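Putative bacterial transcription regulation protein (Staphylococcus aureus, PDB 3LUR) probably acts in transcription regulation, apparently as an effector-binding module of the integron-associated effector-binding protein family. Local coordinates at residues Q123-A126 with N127-K130. Numbering follows the deposited sequence. Where two conformers were deposited one is given.
Sequences QYQA and NTVK
Gln-125 bends its side chain about the CB-CG bond (chi2 -70°), which brings its amide oxygen round to Thr-128, whose hydroxyl lies between its own backbone N and carbonyl carbon (chi1 45°). In this conformer of Thr-128, one of two modelled, OG1 donates to Gln-125 OE1 at 2.5 Å, in the carbonyl plane and on a lone pair; so short a distance leaves the exact geometry doubtful. OG1 also lies 3.2 Å from Gln-125 CB, against the root of the same side chain. The amide is steadied at its other end, where NE2 bonds to the hydroxyl of Tyr-120, five residues back in helix 108-124. In the backbone, Gln-125 O accepts two N-H groups. Thr-128 N, 3.2 Å from Gln-125 O, comes from above the carbonyl plane and closes a type I beta turn with Ala-126 and Asn-127 at its corners. Val-129 N reaches Gln-125 O at 3.1 Å, much closer to the C=O line (158°). Val-129 CG1 packs beside this doubly used oxygen, 3.5 Å from Gln-125 O. The turn sits at the protein surface, where the chain leaves the C-terminal end of helix 108-124 and heads for strand 134-138 of the barrel; backbone bonds of Thr-128 to Lys-157 and of Lys-130 to Pro-155 lay its exit alongside the end of strand 149-156.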
loop_
_atom_site.group_PDB
_atom_site.type_symbol
_atom_site.label_atom_id
_atom_site.label_comp_id
_atom_site.label_asym_id
_atom_site.label_seq_id
_atom_site.Cartn_x
_atom_site.Cartn_y
_atom_site.Cartn_z
ATOM N N GLN A 123 -9.979 14.221 -11.113
ATOM C CA GLN A 123 -10.502 15.559 -11.349
ATOM C C GLN A 123 -9.442 16.616 -11.325
ATOM O O GLN A 123 -9.464 17.553 -12.132
ATOM C CB GLN A 123 -11.476 15.959 -10.239
ATOM C CG GLN A 123 -12.820 15.394 -10.308
ATOM C CD GLN A 123 -13.641 15.766 -9.038
ATOM O OE1 GLN A 123 -13.412 15.208 -7.965
ATOM N NE2 GLN A 123 -14.569 16.706 -9.174
ATOM N N TYR A 124 -8.561 16.493 -10.351
ATOM C CA TYR A 124 -7.698 17.597 -9.985
ATOM C C TYR A 124 -6.189 17.390 -10.010
ATOM O O TYR A 124 -5.471 18.349 -9.787
ATOM C CB TYR A 124 -8.079 18.062 -8.589
ATOM C CG TYR A 124 -9.524 18.437 -8.431
ATOM C CD1 TYR A 124 -10.067 19.512 -9.138
ATOM C CD2 TYR A 124 -10.334 17.760 -7.542
ATOM C CE1 TYR A 124 -11.374 19.869 -8.987
ATOM C CE2 TYR A 124 -11.668 18.139 -7.365
ATOM C CZ TYR A 124 -12.167 19.177 -8.087
ATOM O OH TYR A 124 -13.485 19.549 -7.926
ATOM N N GLN A 125 -5.709 16.176 -10.298
ATOM C CA GLN A 125 -4.272 15.933 -10.391
ATOM C C GLN A 125 -3.934 15.107 -11.625
ATOM O O GLN A 125 -2.986 14.331 -11.613
ATOM C CB GLN A 125 -3.769 15.212 -9.133
ATOM C CG GLN A 125 -4.102 15.929 -7.832
ATOM C CD GLN A 125 -3.334 17.228 -7.627
ATOM O OE1 GLN A 125 -2.374 17.503 -8.326
ATOM N NE2 GLN A 125 -3.746 18.019 -6.618
ATOM N N ALA A 126 -4.672 15.318 -12.706
ATOM C CA ALA A 126 -4.528 14.491 -13.898
ATOM C C ALA A 126 -3.127 14.523 -14.483
ATOM O O ALA A 126 -2.660 13.524 -14.985
ATOM C CB ALA A 126 -5.538 14.891 -14.968
ATOM N N ASN A 127 -2.480 15.680 -14.427
ATOM C CA ASN A 127 -1.156 15.854 -15.016
ATOM C C ASN A 127 -0.008 15.898 -14.000
ATOM O O ASN A 127 1.128 16.182 -14.348
ATOM C CB ASN A 127 -1.155 17.099 -15.830
ATOM C CG ASN A 127 -2.240 17.084 -16.884
ATOM O OD1 ASN A 127 -2.283 16.195 -17.723
ATOM N ND2 ASN A 127 -3.142 18.047 -16.815
ATOM N N THR A 128 -0.326 15.595 -12.754
ATOM C CA THR A 128 0.673 15.624 -11.680
ATOM C C THR A 128 0.923 14.261 -11.063
ATOM O O THR A 128 2.004 14.013 -10.541
ATOM C CB THR A 128 0.280 16.622 -10.579
ATOM O OG1 THR A 128 -1.103 16.461 -10.265
ATOM C CG2 THR A 128 0.511 18.024 -11.039
ATOM N N VAL A 129 -0.056 13.360 -11.145
ATOM C CA VAL A 129 0.105 12.027 -10.623
ATOM C C VAL A 129 1.051 11.236 -11.508
ATOM O O VAL A 129 1.193 11.508 -12.710
ATOM C CB VAL A 129 -1.272 11.291 -10.511
ATOM C CG1 VAL A 129 -1.881 11.048 -11.885
ATOM C CG2 VAL A 129 -1.142 10.002 -9.752
ATOM N N LYS A 130 1.755 10.309 -10.866
ATOM C CA LYS A 130 2.664 9.429 -11.539
ATOM C C LYS A 130 2.046 8.047 -11.622
ATOM O O LYS A 130 1.246 7.650 -10.728
ATOM C CB LYS A 130 3.984 9.387 -10.772
ATOM C CG LYS A 130 4.980 8.387 -11.288
ATOM C CD LYS A 130 6.367 8.812 -10.934
ATOM C CE LYS A 130 6.478 9.221 -9.504
ATOM N NZ LYS A 130 7.864 9.706 -9.137
#